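Local structure of carbonic anhydrase (Unidentified, 3R1W) at residues 142-146 with 147-151; 180-184 with 185-189. The protein probably catalyses the reversible hydration of carbon dioxide to bicarbonate, as expected of a gamma-class carbonic anhydrase built on a left-handed beta-helix. All coordinates share one frame; numbering follows the deposited sequence.

Contact 1 of 2, residues 142-146 with 147-151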
loop_
_atom_site.group_PDB
_atom_site.type_symbol
_atom_site.label_atom_id
_atom_site.label_comp_id
_atom_site.label_asym_id
_atom_site.label_seq_id
_atom_site.Cartn_x
_atom_site.Cartn_y
_atom_site.Cartn_z
ATOM N N VAL B 142 8.893 -22.521 -3.764
ATOM C CA VAL B 142 9.844 -22.759 -2.684
ATOM C C VAL B 142 11.117 -21.955 -2.926
ATOM O O VAL B 142 11.728 -22.050 -3.996
ATOM C CB VAL B 142 10.213 -24.253 -2.567
ATOM C CG1 VAL B 142 11.244 -24.467 -1.446
ATOM C CG2 VAL B 142 8.960 -25.090 -2.331
ATOM N N LEU B 143 11.499 -21.146 -1.942
ATOM C CA LEU B 143 12.737 -20.370 -2.024
ATOM C C LEU B 143 13.832 -21.040 -1.204
ATOM O O LEU B 143 13.721 -21.163 0.016
ATOM C CB LEU B 143 12.520 -18.932 -1.544
ATOM C CG LEU B 143 11.443 -18.119 -2.262
ATOM C CD1 LEU B 143 11.577 -16.642 -1.918
ATOM C CD2 LEU B 143 11.486 -18.309 -3.774
ATOM N N GLU B 144 14.898 -21.464 -1.881
ATOM C CA GLU B 144 15.938 -22.264 -1.247
ATOM C C GLU B 144 16.851 -21.425 -0.369
ATOM O O GLU B 144 17.239 -20.324 -0.739
ATOM C CB GLU B 144 16.773 -22.990 -2.305
ATOM C CG GLU B 144 15.956 -23.884 -3.223
ATOM C CD GLU B 144 16.781 -24.485 -4.353
ATOM O OE1 GLU B 144 18.028 -24.372 -4.316
ATOM O OE2 GLU B 144 16.174 -25.066 -5.279
ATOM N N SER B 145 17.193 -21.972 0.793
ATOM C CA SER B 145 18.056 -21.295 1.749
ATOM C C SER B 145 19.365 -20.793 1.130
ATOM O O SER B 145 20.001 -21.489 0.335
ATOM C CB SER B 145 18.358 -22.222 2.929
ATOM O OG SER B 145 19.019 -21.527 3.968
ATOM N N GLY B 146 19.751 -19.572 1.497
ATOM C CA GLY B 146 21.053 -19.036 1.138
ATOM C C GLY B 146 21.089 -18.373 -0.221
ATOM O O GLY B 146 22.163 -18.184 -0.796
ATOM N N PHE B 147 19.922 -17.998 -0.741
ATOM C CA PHE B 147 19.863 -17.374 -2.059
ATOM C C PHE B 147 19.094 -16.067 -2.088
ATOM O O PHE B 147 18.256 -15.805 -1.229
ATOM C CB PHE B 147 19.261 -18.325 -3.092
ATOM C CG PHE B 147 20.155 -19.471 -3.446
ATOM C CD1 PHE B 147 20.092 -20.658 -2.740
ATOM C CD2 PHE B 147 21.075 -19.350 -4.476
ATOM C CE1 PHE B 147 20.929 -21.717 -3.060
ATOM C CE2 PHE B 147 21.909 -20.403 -4.808
ATOM C CZ PHE B 147 21.838 -21.589 -4.098
ATOM N N VAL B 148 19.408 -15.259 -3.095
ATOM C CA VAL B 148 18.678 -14.041 -3.395
ATOM C C VAL B 148 17.694 -14.331 -4.519
ATOM O O VAL B 148 18.057 -14.914 -5.544
ATOM C CB VAL B 148 19.624 -12.922 -3.867
ATOM C CG1 VAL B 148 18.828 -11.692 -4.262
ATOM C CG2 VAL B 148 20.635 -12.582 -2.782
ATOM N N TYR B 149 16.444 -13.928 -4.329
ATOM C CA TYR B 149 15.423 -14.078 -5.358
ATOM C C TYR B 149 14.906 -12.717 -5.798
ATOM O O TYR B 149 14.740 -11.822 -4.975
ATOM C CB TYR B 149 14.274 -14.936 -4.835
ATOM C CG TYR B 149 14.613 -16.413 -4.759
ATOM C CD1 TYR B 149 15.309 -16.942 -3.668
ATOM C CD2 TYR B 149 14.235 -17.279 -5.784
ATOM C CE1 TYR B 149 15.614 -18.294 -3.607
ATOM C CE2 TYR B 149 14.539 -18.626 -5.732
ATOM C CZ TYR B 149 15.222 -19.130 -4.646
ATOM O OH TYR B 149 15.513 -20.478 -4.606
ATOM N N MET B 150 14.636 -12.565 -7.087
ATOM C CA MET B 150 14.189 -11.290 -7.630
ATOM C C MET B 150 13.250 -11.487 -8.818
ATOM O O MET B 150 13.369 -12.456 -9.549
ATOM C CB MET B 150 15.402 -10.453 -8.051
ATOM C CG MET B 150 15.111 -9.124 -8.682
ATOM S SD MET B 150 16.597 -8.091 -8.787
ATOM C CE MET B 150 17.050 -7.950 -7.060
ATOM N N GLY B 151 12.324 -10.556 -9.003
ATOM C CA GLY B 151 11.508 -10.524 -10.203
ATOM C C GLY B 151 10.059 -10.930 -10.009
ATOM O O GLY B 151 9.631 -11.268 -8.894
#
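Phe147 packs against Glu144, and Tyr149 against Leu143 and Glu144, round a type II beta turn from Glu144 to Phe147 that makes a corner in the last coil of a left-handed parallel beta-helix, the hexapeptide-repeat fold. Gly146, at positive phi, suits the third position of this turn. Phe147 comes first and lays its ring beside the turn: CD1 lies 3.2 Å from Ser145 O, while Glu144 O meets the ring at its edge, 3.5 Å from CD1. The Glu144 side chain runs alongside that ring, pointing the same way, with its carboxylate turned nearly perpendicular to it (86°). Lys156 on the neighbouring strand ties the two together, through a salt bridge to Glu144 OE1 and a cation-pi contact with Phe147. Two residues on, Tyr149 holds CG anti to its carbonyl carbon (chi1 -75°), which carries the ring back past Leu143, so that Leu143 CD2 sits 3.5 Å above the ring centre, a CH-pi contact over the face. An alanine in place of Tyr149 is likely to leave Leu143 CD2 without its aromatic platform and the amide of Glu144 without its acceptor. That acceptor is the phenol oxygen: Glu144 N donates to Tyr149 OH at 3.0 Å, almost straight at 166°.

Contact 2 of 2, residues 180-184 with 185-189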
loop_
_atom_site.group_PDB
_atom_site.type_symbol
_atom_site.label_atom_id
_atom_site.label_comp_id
_atom_site.label_asym_id
_atom_site.label_seq_id
_atom_site.Cartn_x
_atom_site.Cartn_y
_atom_site.Cartn_z
ATOM N N ASP B 180 12.240 -0.149 20.418
ATOM C CA ASP B 180 12.295 0.289 21.797
ATOM C C ASP B 180 12.185 1.812 21.893
ATOM O O ASP B 180 11.612 2.331 22.844
ATOM C CB ASP B 180 13.571 -0.232 22.475
ATOM C CG ASP B 180 13.502 -1.729 22.764
ATOM O OD1 ASP B 180 12.379 -2.255 22.903
ATOM O OD2 ASP B 180 14.569 -2.375 22.873
ATOM N N LYS B 181 12.740 2.521 20.914
ATOM C CA LYS B 181 12.650 3.975 20.908
ATOM C C LYS B 181 11.219 4.424 20.649
ATOM O O LYS B 181 10.728 5.356 21.273
ATOM C CB LYS B 181 13.586 4.590 19.870
ATOM C CG LYS B 181 15.061 4.295 20.108
ATOM C CD LYS B 181 15.918 4.976 19.054
ATOM C CE LYS B 181 17.397 4.832 19.345
ATOM N NZ LYS B 181 18.214 5.509 18.299
ATOM N N HIS B 182 10.556 3.764 19.708
ATOM C CA HIS B 182 9.162 4.074 19.419
ATOM C C HIS B 182 8.256 3.753 20.620
ATOM O O HIS B 182 7.309 4.494 20.908
ATOM C CB HIS B 182 8.707 3.342 18.156
ATOM C CG HIS B 182 9.060 4.048 16.883
ATOM N ND1 HIS B 182 10.355 4.178 16.423
ATOM C CD2 HIS B 182 8.274 4.667 15.972
ATOM C CE1 HIS B 182 10.350 4.844 15.279
ATOM N NE2 HIS B 182 9.094 5.150 14.987
ATOM N N LEU B 183 8.564 2.675 21.339
ATOM C CA LEU B 183 7.843 2.363 22.575
ATOM C C LEU B 183 8.061 3.444 23.622
ATOM O O LEU B 183 7.134 3.845 24.338
ATOM C CB LEU B 183 8.289 1.015 23.136
ATOM C CG LEU B 183 7.701 -0.223 22.462
ATOM C CD1 LEU B 183 8.502 -1.450 22.848
ATOM C CD2 LEU B 183 6.225 -0.406 22.809
ATOM N N ALA B 184 9.295 3.917 23.712
ATOM C CA ALA B 184 9.627 4.954 24.672
ATOM C C ALA B 184 8.859 6.238 24.383
ATOM O O ALA B 184 8.632 7.034 25.290
ATOM C CB ALA B 184 11.141 5.212 24.688
ATOM N N GLU B 185 8.464 6.440 23.124
ATOM C CA GLU B 185 7.684 7.617 22.744
ATOM C C GLU B 185 6.193 7.438 23.011
ATOM O O GLU B 185 5.420 8.400 22.942
ATOM C CB GLU B 185 7.887 7.966 21.260
ATOM C CG GLU B 185 9.319 8.307 20.872
ATOM C CD GLU B 185 9.802 9.645 21.425
ATOM O OE1 GLU B 185 8.979 10.540 21.710
ATOM O OE2 GLU B 185 11.024 9.800 21.570
ATOM N N GLY B 186 5.793 6.203 23.294
ATOM C CA GLY B 186 4.408 5.891 23.600
ATOM C C GLY B 186 3.523 5.789 22.375
ATOM O O GLY B 186 2.300 5.959 22.466
ATOM N N TYR B 187 4.128 5.478 21.234
ATOM C CA TYR B 187 3.385 5.432 19.973
ATOM C C TYR B 187 2.385 4.278 19.915
ATOM O O TYR B 187 1.572 4.222 18.997
ATOM C CB TYR B 187 4.334 5.315 18.782
ATOM C CG TYR B 187 5.149 6.551 18.460
ATOM C CD1 TYR B 187 4.887 7.778 19.062
ATOM C CD2 TYR B 187 6.182 6.483 17.532
ATOM C CE1 TYR B 187 5.647 8.901 18.750
ATOM C CE2 TYR B 187 6.942 7.593 17.214
ATOM C CZ TYR B 187 6.671 8.800 17.819
ATOM O OH TYR B 187 7.442 9.903 17.497
ATOM N N ASP B 188 2.446 3.359 20.878
ATOM C CA ASP B 188 1.535 2.213 20.891
ATOM C C ASP B 188 0.298 2.451 21.761
ATOM O O ASP B 188 -0.597 1.609 21.812
ATOM C CB ASP B 188 2.261 0.934 21.331
ATOM C CG ASP B 188 2.853 1.041 22.742
ATOM O OD1 ASP B 188 3.279 2.147 23.155
ATOM O OD2 ASP B 188 2.904 0.003 23.437
ATOM N N ARG B 189 0.246 3.601 22.434
ATOM C CA ARG B 189 -0.846 3.885 23.363
ATOM C C ARG B 189 -1.791 4.933 22.790
ATOM O O ARG B 189 -1.354 5.807 22.041
ATOM C CB ARG B 189 -0.292 4.362 24.711
HETATM O O HOH W 1 12.554 7.457 21.940
HETATM O O HOH W 2 4.851 2.689 25.342
#
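His182 and Tyr187 turn their rings steeply against each other where the helix 162-184 gives way to the C-terminal tail. The planes stand 77° apart with centroids 5.2 Å from one another, an oblique pairing. One face of Tyr187 takes Glu185 CB, 3.5 Å above the plane and offset toward the rim. Glu185 itself folds back at chi2 (-70°), which lets OE2 share a water with Lys181 O; the same OE2 bonds to Gln16 N of the second subunit, and Tyr187 OH bonds to Thr14 O of that subunit. Leu183 and Asp188 cross obliquely, Leu183 CD2 lying 3.4 Å from Asp188 OD2. The other carboxylate oxygen, Asp188 OD1, is joined through a second water to Leu183 O, which thus receives two donors, because Gly186 N also bonds to Leu183 O at 2.9 Å, from above the carbonyl plane. A weak but straight bond of 3.3 Å runs from Tyr187 N to His182 O. With Gly186 at positive phi, these two backbone bonds into the last turn make a Schellman motif, the classic C-terminal cap of an alpha-helix.

How the contacts relate
The two contacts sit toward different ends of the beta-helix and touch nowhere: their centres lie 34 Å apart and their nearest atoms about 27 Å, on opposite sides of the chain's centre. Contact 1 belongs to the final coil of the beta-helix, and the chain then passes through the antiparallel strand 155-159 into the helix 162-184. That helix spans the distance, so contact 2 ends up against strand 27-28 of the first coil, where Phe27 meets its side chains. Their surroundings differ as well. No other chain of the trimer touches contact 1, whereas contact 2 packs on the second subunit. Gamma-class enzymes generally hold their catalytic metal between subunits; no metal is among the partners of either contact.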